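Local coordinates for protein 4-hydroxyphenylpyruvate dioxygenase (Pseudomonas putida, PDB 5HMQ) that converts 3-dehydroshikimate to protocatechuate with the help of a divalent metal, in the degradation of quinate and shikimate, at residues E32-D37 / L61-R66; T95-V100 / G130-Y135; L546-N551 / N574-R579. One frame throughout, in Å; residues are numbered along the deposited sequence.

Contact 1 (E32-D37 / L61-R66); sequences EIFEND and LFQPFR
Glu32 and Gln63 meet inside the TIM barrel through their polar ends: NE2 of Gln63 gives a hydrogen bond of 2.9 Å to OE1 of Glu32, met nearly along its C-O direction, with carboxylate and amide planes 33° apart. Gln63 bends at chi2 to place its amide there, and the same NE2 also bonds Glu241, a catalytic metal ligand. Glu32 in turn bonds Gln193, another ligand, and Ser239, consistent with a second-shell role in which the pair helps to position two of the metal's ligands. OE1 of Gln63 lies 3.6 Å from CD1 of Phe34, at the ring edge, with amide and ring almost perpendicular (84°).

On the face that carries Ile33 and Phe62, the extended chain of Glu35 crosses the Phe62 ring, its CG 3.7 Å from CZ. Its OE1 shares a water with the carbonyl of Pro64, which follows a cis peptide, while OE2 pairs with Lys86. Parallel ladder bonds run from Ile33 N to Leu61 O and from Gln63 N to Ile33 O; beyond them Glu35 N, opening helix 35-40, bonds Gln63 O at 2.8 Å.

Strands 30-34 and 58-66 are thus neighbours in the barrel, flanked by strands 6-8 and 97-101, and helix 76-93 packs over Phe62.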
loop_
_atom_site.group_PDB
_atom_site.type_symbol
_atom_site.label_atom_id
_atom_site.label_comp_id
_atom_site.label_asym_id
_atom_site.label_seq_id
_atom_site.Cartn_x
_atom_site.Cartn_y
_atom_site.Cartn_z
ATOM N N GLU C 32 -14.239 15.704 11.394
ATOM C CA GLU C 32 -13.660 15.841 12.723
ATOM C C GLU C 32 -12.206 16.262 12.563
ATOM O O GLU C 32 -11.429 15.580 11.884
ATOM C CB GLU C 32 -13.742 14.543 13.528
ATOM C CG GLU C 32 -14.920 13.633 13.232
ATOM C CD GLU C 32 -14.859 12.341 14.043
ATOM O OE1 GLU C 32 -14.087 12.287 15.026
ATOM O OE2 GLU C 32 -15.575 11.377 13.698
ATOM N N ILE C 33 -11.842 17.392 13.163
ATOM C CA ILE C 33 -10.463 17.864 13.131
ATOM C C ILE C 33 -9.699 17.168 14.252
ATOM O O ILE C 33 -9.938 17.423 15.434
ATOM C CB ILE C 33 -10.379 19.388 13.257
ATOM C CG1 ILE C 33 -10.962 20.053 12.010
ATOM C CG2 ILE C 33 -8.939 19.824 13.457
ATOM C CD1 ILE C 33 -10.116 19.869 10.767
ATOM N N PHE C 34 -8.790 16.273 13.879
ATOM C CA PHE C 34 -7.890 15.644 14.834
ATOM C C PHE C 34 -6.797 16.642 15.193
ATOM O O PHE C 34 -6.166 17.219 14.304
ATOM C CB PHE C 34 -7.300 14.368 14.229
ATOM C CG PHE C 34 -6.601 13.475 15.218
ATOM C CD1 PHE C 34 -7.316 12.801 16.194
ATOM C CD2 PHE C 34 -5.229 13.281 15.147
ATOM C CE1 PHE C 34 -6.676 11.968 17.096
ATOM C CE2 PHE C 34 -4.581 12.448 16.044
ATOM C CZ PHE C 34 -5.306 11.791 17.020
ATOM N N GLU C 35 -6.597 16.872 16.494
ATOM C CA GLU C 35 -5.736 17.971 16.925
ATOM C C GLU C 35 -4.318 17.824 16.388
ATOM O O GLU C 35 -3.676 18.821 16.033
ATOM C CB GLU C 35 -5.705 18.066 18.450
ATOM C CG GLU C 35 -4.863 19.235 18.942
ATOM C CD GLU C 35 -4.951 19.448 20.435
ATOM O OE1 GLU C 35 -5.236 18.473 21.160
ATOM O OE2 GLU C 35 -4.728 20.594 20.881
ATOM N N ASN C 36 -3.804 16.592 16.331
ATOM C CA ASN C 36 -2.443 16.385 15.842
ATOM C C ASN C 36 -2.289 16.858 14.402
ATOM O O ASN C 36 -1.201 17.287 14.004
ATOM C CB ASN C 36 -2.049 14.913 15.968
ATOM C CG ASN C 36 -0.543 14.710 15.973
ATOM O OD1 ASN C 36 0.192 15.442 16.635
ATOM N ND2 ASN C 36 -0.077 13.716 15.225
ATOM N N ASP C 37 -3.360 16.784 13.608
ATOM C CA ASP C 37 -3.301 17.281 12.236
ATOM C C ASP C 37 -3.125 18.794 12.196
ATOM O O ASP C 37 -2.414 19.316 11.329
ATOM C CB ASP C 37 -4.559 16.865 11.475
ATOM C CG ASP C 37 -4.560 15.393 11.109
ATOM O OD1 ASP C 37 -3.508 14.892 10.665
ATOM O OD2 ASP C 37 -5.600 14.728 11.287
ATOM N N LEU C 61 -16.647 18.414 14.771
ATOM C CA LEU C 61 -16.084 17.987 16.045
ATOM C C LEU C 61 -14.598 18.308 16.086
ATOM O O LEU C 61 -13.907 18.200 15.070
ATOM C CB LEU C 61 -16.302 16.483 16.273
ATOM C CG LEU C 61 -15.631 15.860 17.496
ATOM C CD1 LEU C 61 -16.254 16.361 18.785
ATOM C CD2 LEU C 61 -15.683 14.342 17.424
ATOM N N PHE C 62 -14.120 18.695 17.265
ATOM C CA PHE C 62 -12.699 18.820 17.550
ATOM C C PHE C 62 -12.332 17.765 18.584
ATOM O O PHE C 62 -13.045 17.591 19.577
ATOM C CB PHE C 62 -12.357 20.220 18.067
ATOM C CG PHE C 62 -10.927 20.371 18.508
ATOM C CD1 PHE C 62 -9.916 20.532 17.576
ATOM C CD2 PHE C 62 -10.594 20.340 19.853
ATOM C CE1 PHE C 62 -8.600 20.670 17.975
ATOM C CE2 PHE C 62 -9.280 20.474 20.259
ATOM C CZ PHE C 62 -8.281 20.640 19.317
ATOM N N GLN C 63 -11.229 17.060 18.349
ATOM C CA GLN C 63 -10.853 15.935 19.204
ATOM C C GLN C 63 -9.365 15.611 19.070
ATOM O O GLN C 63 -8.748 15.936 18.055
ATOM C CB GLN C 63 -11.703 14.704 18.858
ATOM C CG GLN C 63 -11.493 14.166 17.449
ATOM C CD GLN C 63 -11.057 12.712 17.433
ATOM O OE1 GLN C 63 -10.252 12.285 18.259
ATOM N NE2 GLN C 63 -11.594 11.942 16.493
ATOM N N PRO C 64 -8.776 14.976 20.100
ATOM C CA PRO C 64 -9.398 14.600 21.371
ATOM C C PRO C 64 -8.947 15.455 22.552
ATOM O O PRO C 64 -7.978 16.207 22.442
ATOM C CB PRO C 64 -8.932 13.160 21.549
ATOM C CG PRO C 64 -7.526 13.184 20.990
ATOM C CD PRO C 64 -7.488 14.278 19.921
ATOM N N PHE C 65 -9.659 15.335 23.670
ATOM C CA PHE C 65 -9.290 15.969 24.932
ATOM C C PHE C 65 -9.185 14.869 25.981
ATOM O O PHE C 65 -10.199 14.288 26.382
ATOM C CB PHE C 65 -10.310 17.034 25.332
ATOM C CG PHE C 65 -9.857 17.914 26.463
ATOM C CD1 PHE C 65 -9.994 17.502 27.779
ATOM C CD2 PHE C 65 -9.276 19.144 26.209
ATOM C CE1 PHE C 65 -9.576 18.309 28.821
ATOM C CE2 PHE C 65 -8.852 19.954 27.247
ATOM C CZ PHE C 65 -9.003 19.535 28.555
ATOM N N ARG C 66 -7.962 14.585 26.422
ATOM C CA ARG C 66 -7.675 13.395 27.206
ATOM C C ARG C 66 -7.586 13.722 28.692
ATOM O O ARG C 66 -7.253 14.844 29.082
ATOM C CB ARG C 66 -6.360 12.758 26.751
ATOM C CG ARG C 66 -6.315 12.404 25.275
ATOM C CD ARG C 66 -4.931 11.922 24.861
ATOM N NE ARG C 66 -4.840 11.703 23.420
ATOM C CZ ARG C 66 -5.184 10.577 22.805
ATOM N NH1 ARG C 66 -5.651 9.553 23.504
ATOM N NH2 ARG C 66 -5.066 10.481 21.488
HETATM O O HOH W 1 -6.834 18.646 23.434
#

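Contact 2 (T95-V100 / G130-Y135); sequences TDLVLV and GLRIGY
Val98 and Ile133 lie side by side on the helix-facing side of two parallel barrel strands, with CG1 of Val98 3.5 Å from CD1 of Ile133. The other branch of the isoleucine, CG2, is turned anti to the backbone N and meets CG2 of Val100 at 3.7 Å, so each branch has its own valine. Leu122 and Ala126 of helix 112-128 and Phe87 of helix 76-93 close over Ile133. Further along, Tyr135 brings CD1 to 3.3 Å from the carbonyl O of Val100, and its hydroxyl bonds Glu69.

The barrel-facing side is just as close at Gly134. With no side chain there, CD1 of Leu97 settles 3.7 Å from Gly134 N, and the strands are joined by two nearly straight bonds, Gly134 N to Val98 O and Val100 N to Gly134 O (2.8 Å, 174°).

Toward the start of the strands the contact becomes polar and partly exposed. Asp96 and Arg132 form a salt bridge in which NH1 of Arg132 reaches OD2 of Asp96 at 3.3 Å, on the syn side but tilted from the carboxylate plane, while the bond from NH1 to OD1 is weak. The planes of the two groups stand 48° apart. A bend at chi3 (56°) folds the guanidinium back over Leu97, whose CB lies over one of its faces, and Phe190 adds a cation-pi contact.

The long, partly weak salt bridge at the partly exposed end probably adds less to cohesion than the regular ladder and the branched aliphatic layer. This beta-alpha-beta crossover, strand 97-101, helix 112-128 and strand 132-136, is therefore joined chiefly by backbone bonds and apolar fit, with charge confined to the end opposite the metal site.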
loop_
_atom_site.group_PDB
_atom_site.type_symbol
_atom_site.label_atom_id
_atom_site.label_comp_id
_atom_site.label_asym_id
_atom_site.label_seq_id
_atom_site.Cartn_x
_atom_site.Cartn_y
_atom_site.Cartn_z
ATOM N N THR C 95 -16.155 25.519 15.234
ATOM C CA THR C 95 -16.856 24.333 15.695
ATOM C C THR C 95 -17.254 24.537 17.151
ATOM O O THR C 95 -16.671 25.361 17.862
ATOM C CB THR C 95 -15.991 23.070 15.540
ATOM O OG1 THR C 95 -16.791 21.902 15.761
ATOM C CG2 THR C 95 -14.833 23.079 16.531
ATOM N N ASP C 96 -18.269 23.796 17.593
ATOM C CA ASP C 96 -18.814 23.990 18.931
ATOM C C ASP C 96 -18.804 22.723 19.779
ATOM O O ASP C 96 -19.346 22.735 20.890
ATOM C CB ASP C 96 -20.240 24.549 18.846
ATOM C CG ASP C 96 -21.277 23.475 18.562
ATOM O OD1 ASP C 96 -20.974 22.528 17.806
ATOM O OD2 ASP C 96 -22.399 23.579 19.100
ATOM N N LEU C 97 -18.191 21.641 19.304
ATOM C CA LEU C 97 -18.221 20.367 20.011
ATOM C C LEU C 97 -16.813 19.805 20.117
ATOM O O LEU C 97 -16.080 19.762 19.124
ATOM C CB LEU C 97 -19.140 19.365 19.303
ATOM C CG LEU C 97 -19.272 17.985 19.952
ATOM C CD1 LEU C 97 -19.847 18.094 21.358
ATOM C CD2 LEU C 97 -20.128 17.066 19.091
ATOM N N VAL C 98 -16.444 19.371 21.321
ATOM C CA VAL C 98 -15.149 18.756 21.578
ATOM C C VAL C 98 -15.378 17.402 22.235
ATOM O O VAL C 98 -16.251 17.258 23.097
ATOM C CB VAL C 98 -14.249 19.654 22.457
ATOM C CG1 VAL C 98 -14.965 20.054 23.737
ATOM C CG2 VAL C 98 -12.920 18.964 22.765
ATOM N N LEU C 99 -14.608 16.405 21.807
ATOM C CA LEU C 99 -14.693 15.063 22.364
ATOM C C LEU C 99 -13.751 14.943 23.554
ATOM O O LEU C 99 -12.559 15.246 23.445
ATOM C CB LEU C 99 -14.355 14.012 21.302
ATOM C CG LEU C 99 -14.488 12.518 21.636
ATOM C CD1 LEU C 99 -14.782 11.732 20.369
ATOM C CD2 LEU C 99 -13.243 11.957 22.315
ATOM N N VAL C 100 -14.291 14.506 24.684
ATOM C CA VAL C 100 -13.511 14.213 25.878
ATOM C C VAL C 100 -13.548 12.705 26.071
ATOM O O VAL C 100 -14.617 12.129 26.311
ATOM C CB VAL C 100 -14.053 14.947 27.114
ATOM C CG1 VAL C 100 -13.359 14.454 28.376
ATOM C CG2 VAL C 100 -13.883 16.451 26.959
ATOM N N GLY C 130 -20.571 28.941 25.109
ATOM C CA GLY C 130 -21.387 28.543 23.979
ATOM C C GLY C 130 -20.904 27.305 23.264
ATOM O O GLY C 130 -21.112 27.175 22.053
ATOM N N LEU C 131 -20.265 26.388 23.982
ATOM C CA LEU C 131 -19.688 25.178 23.419
ATOM C C LEU C 131 -20.269 23.957 24.125
ATOM O O LEU C 131 -20.991 24.066 25.120
ATOM C CB LEU C 131 -18.157 25.203 23.522
ATOM C CG LEU C 131 -17.525 26.476 22.942
ATOM C CD1 LEU C 131 -16.031 26.526 23.217
ATOM C CD2 LEU C 131 -17.805 26.603 21.451
ATOM N N ARG C 132 -19.943 22.781 23.592
ATOM C CA ARG C 132 -20.519 21.525 24.044
ATOM C C ARG C 132 -19.422 20.502 24.311
ATOM O O ARG C 132 -18.401 20.465 23.618
ATOM C CB ARG C 132 -21.499 21.013 22.984
ATOM C CG ARG C 132 -22.703 21.931 22.795
ATOM C CD ARG C 132 -23.396 21.706 21.457
ATOM N NE ARG C 132 -23.815 20.333 21.215
ATOM C CZ ARG C 132 -23.701 19.729 20.036
ATOM N NH1 ARG C 132 -23.169 20.378 19.008
ATOM N NH2 ARG C 132 -24.113 18.480 19.885
ATOM N N ILE C 133 -19.650 19.661 25.317
ATOM C CA ILE C 133 -18.742 18.579 25.678
ATOM C C ILE C 133 -19.395 17.258 25.293
ATOM O O ILE C 133 -20.530 16.980 25.697
ATOM C CB ILE C 133 -18.397 18.591 27.178
ATOM C CG1 ILE C 133 -17.767 19.921 27.589
ATOM C CG2 ILE C 133 -17.455 17.444 27.515
ATOM C CD1 ILE C 133 -16.429 20.187 26.957
ATOM N N GLY C 134 -18.682 16.452 24.512
ATOM C CA GLY C 134 -19.108 15.095 24.233
ATOM C C GLY C 134 -18.199 14.085 24.904
ATOM O O GLY C 134 -17.002 14.035 24.611
ATOM N N TYR C 135 -18.751 13.278 25.805
ATOM C CA TYR C 135 -17.973 12.374 26.643
ATOM C C TYR C 135 -17.963 10.982 26.017
ATOM O O TYR C 135 -19.025 10.391 25.795
ATOM C CB TYR C 135 -18.554 12.337 28.057
ATOM C CG TYR C 135 -17.707 11.619 29.085
ATOM C CD1 TYR C 135 -16.326 11.778 29.117
ATOM C CD2 TYR C 135 -18.295 10.805 30.044
ATOM C CE1 TYR C 135 -15.553 11.129 30.069
ATOM C CE2 TYR C 135 -17.533 10.152 30.995
ATOM C CZ TYR C 135 -16.164 10.318 31.005
ATOM O OH TYR C 135 -15.410 9.668 31.956
#

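Contact 3 (L546-N551 / N574-R579); sequences LEIPLN and NVLYDR
Asn574 holds the loop before helix 550-559 by a single side-chain hydrogen bond: Ile548 N donates to OD1 of Asn574 at 3.0 Å. The N-H points almost straight at the oxygen (177°), but the donor stands well above the carbonyl plane of the amide, 47° out of it, and so is not aligned with a lone pair. Asn574 CG is turned anti to its own carbonyl carbon (chi1 -67°), a turn that swings the amide over to the 546-548 backbone. Its backbone is in a left-handed conformation, with positive phi and psi, between helix 564-572 and strand 576-579.

Van der Waals contacts lie beside this bond. CB of Asn574 lies 3.4 Å from the carbonyl O of Leu546, and its OD1 is 3.7 Å from CA of Glu547.

The apolar contact is made by Ile548 and Leu576, which run across one another. CD2 of Leu576 meets CD1 of Ile548 at 3.8 Å and also touches CG2, at 3.9 Å, so that one methyl sits against both branches of the isoleucine. Tyr553 and Tyr552 of helix 550-559 pack against Ile548 and Leu576 respectively, and Leu576 also touches Val619 of helix 617-625.

One amide oxygen thus takes the place a backbone carbonyl might fill at Ile548 N and probably helps hold the loop beside the start of the edge strand of the VOC 2 domain, while the buried aliphatic pair adds apolar packing.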
loop_
_atom_site.group_PDB
_atom_site.type_symbol
_atom_site.label_atom_id
_atom_site.label_comp_id
_atom_site.label_asym_id
_atom_site.label_seq_id
_atom_site.Cartn_x
_atom_site.Cartn_y
_atom_site.Cartn_z
ATOM N N LEU C 546 -1.478 -31.961 -10.424
ATOM C CA LEU C 546 -0.412 -32.125 -9.445
ATOM C C LEU C 546 -0.266 -33.576 -9.000
ATOM O O LEU C 546 -1.236 -34.336 -8.946
ATOM C CB LEU C 546 -0.676 -31.257 -8.221
ATOM C CG LEU C 546 -0.904 -29.771 -8.477
ATOM C CD1 LEU C 546 -1.204 -29.060 -7.173
ATOM C CD2 LEU C 546 0.320 -29.170 -9.148
ATOM N N GLU C 547 0.968 -33.945 -8.666
ATOM C CA GLU C 547 1.265 -35.227 -8.041
ATOM C C GLU C 547 1.235 -35.070 -6.529
ATOM O O GLU C 547 1.938 -34.220 -5.972
ATOM C CB GLU C 547 2.638 -35.748 -8.475
ATOM C CG GLU C 547 3.074 -37.013 -7.741
ATOM C CD GLU C 547 4.381 -37.575 -8.263
ATOM O OE1 GLU C 547 4.644 -37.445 -9.477
ATOM O OE2 GLU C 547 5.155 -38.127 -7.453
ATOM N N ILE C 548 0.431 -35.890 -5.872
ATOM C CA ILE C 548 0.225 -35.813 -4.429
ATOM C C ILE C 548 1.066 -36.902 -3.772
ATOM O O ILE C 548 0.986 -38.064 -4.196
ATOM C CB ILE C 548 -1.262 -35.971 -4.064
ATOM C CG1 ILE C 548 -2.104 -34.945 -4.824
ATOM C CG2 ILE C 548 -1.461 -35.811 -2.568
ATOM C CD1 ILE C 548 -1.665 -33.512 -4.612
ATOM N N PRO C 549 1.872 -36.580 -2.762
ATOM C CA PRO C 549 2.772 -37.585 -2.189
ATOM C C PRO C 549 2.009 -38.682 -1.463
ATOM O O PRO C 549 0.856 -38.519 -1.055
ATOM C CB PRO C 549 3.643 -36.777 -1.217
ATOM C CG PRO C 549 3.484 -35.349 -1.642
ATOM C CD PRO C 549 2.097 -35.244 -2.189
ATOM N N LEU C 550 2.686 -39.823 -1.310
ATOM C CA LEU C 550 2.058 -40.992 -0.704
ATOM C C LEU C 550 1.675 -40.729 0.747
ATOM O O LEU C 550 0.617 -41.177 1.208
ATOM C CB LEU C 550 3.002 -42.193 -0.806
ATOM C CG LEU C 550 2.441 -43.613 -0.944
ATOM C CD1 LEU C 550 3.571 -44.591 -1.228
ATOM C CD2 LEU C 550 1.663 -44.051 0.287
ATOM N N ASN C 551 2.516 -39.993 1.480
ATOM C CA ASN C 551 2.256 -39.746 2.895
ATOM C C ASN C 551 0.938 -39.017 3.130
ATOM O O ASN C 551 0.365 -39.135 4.219
ATOM C CB ASN C 551 3.418 -38.960 3.515
ATOM C CG ASN C 551 3.745 -37.685 2.754
ATOM O OD1 ASN C 551 2.852 -36.963 2.304
ATOM N ND2 ASN C 551 5.034 -37.403 2.605
ATOM N N ASN C 574 -4.471 -39.025 -7.774
ATOM C CA ASN C 574 -3.967 -37.787 -7.178
ATOM C C ASN C 574 -5.109 -36.863 -6.764
ATOM O O ASN C 574 -5.041 -35.642 -6.926
ATOM C CB ASN C 574 -3.001 -37.076 -8.126
ATOM C CG ASN C 574 -1.718 -37.857 -8.347
ATOM O OD1 ASN C 574 -0.941 -38.073 -7.418
ATOM N ND2 ASN C 574 -1.491 -38.281 -9.584
ATOM N N VAL C 575 -6.171 -37.449 -6.221
ATOM C CA VAL C 575 -7.334 -36.690 -5.781
ATOM C C VAL C 575 -7.145 -36.295 -4.323
ATOM O O VAL C 575 -6.741 -37.118 -3.492
ATOM C CB VAL C 575 -8.626 -37.503 -5.972
ATOM C CG1 VAL C 575 -9.826 -36.732 -5.438
ATOM C CG2 VAL C 575 -8.825 -37.841 -7.439
ATOM N N LEU C 576 -7.445 -35.037 -4.014
ATOM C CA LEU C 576 -7.412 -34.512 -2.657
ATOM C C LEU C 576 -8.807 -34.581 -2.047
ATOM O O LEU C 576 -9.816 -34.552 -2.756
ATOM C CB LEU C 576 -6.890 -33.075 -2.656
ATOM C CG LEU C 576 -5.457 -32.938 -3.176
ATOM C CD1 LEU C 576 -5.165 -31.514 -3.592
ATOM C CD2 LEU C 576 -4.467 -33.383 -2.118
ATOM N N TYR C 577 -8.858 -34.671 -0.719
ATOM C CA TYR C 577 -10.081 -35.051 -0.030
ATOM C C TYR C 577 -10.317 -34.164 1.184
ATOM O O TYR C 577 -9.376 -33.702 1.834
ATOM C CB TYR C 577 -10.029 -36.526 0.396
ATOM C CG TYR C 577 -11.226 -36.996 1.189
ATOM C CD1 TYR C 577 -12.418 -37.319 0.558
ATOM C CD2 TYR C 577 -11.157 -37.130 2.569
ATOM C CE1 TYR C 577 -13.515 -37.753 1.281
ATOM C CE2 TYR C 577 -12.245 -37.565 3.301
ATOM C CZ TYR C 577 -13.421 -37.874 2.652
ATOM O OH TYR C 577 -14.507 -38.308 3.379
ATOM N N ASP C 578 -11.596 -33.930 1.475
ATOM C CA ASP C 578 -12.030 -33.256 2.689
ATOM C C ASP C 578 -13.433 -33.733 3.035
ATOM O O ASP C 578 -14.203 -34.127 2.154
ATOM C CB ASP C 578 -12.010 -31.730 2.535
ATOM C CG ASP C 578 -12.184 -31.009 3.859
ATOM O OD1 ASP C 578 -11.624 -31.477 4.873
ATOM O OD2 ASP C 578 -12.890 -29.979 3.888
ATOM N N ARG C 579 -13.757 -33.703 4.328
ATOM C CA ARG C 579 -15.059 -34.139 4.821
ATOM C C ARG C 579 -15.531 -33.160 5.884
ATOM O O ARG C 579 -14.761 -32.808 6.780
ATOM C CB ARG C 579 -14.985 -35.541 5.435
ATOM C CG ARG C 579 -16.299 -36.017 6.033
ATOM C CD ARG C 579 -16.119 -37.330 6.774
ATOM N NE ARG C 579 -15.523 -38.394 5.973
ATOM C CZ ARG C 579 -15.282 -39.612 6.444
ATOM N NH1 ARG C 579 -15.590 -39.904 7.701
ATOM N NH2 ARG C 579 -14.739 -40.538 5.667
#

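Overall arrangement
Contacts 1 and 2 belong to one parallel sheet of the TIM barrel, their centres about 11 Å apart, and strands 58-66 and 97-101 join them directly: Phe62 N probably bonds Leu97 O and Phe65 N probably bonds Leu99 O. Both are largely buried ladders, but contact 1 places its polar groups beside the catalytic metal ligands, whereas the charges of contact 2 lie at a partly exposed strand end. Contact 3 belongs to the dioxygenase-like part, its centre about 57 and 63 Å from the other two. Also mostly buried, it is smaller and joins a loop to the start of an edge strand through one side-chain amide and an aliphatic pair, without a backbone ladder.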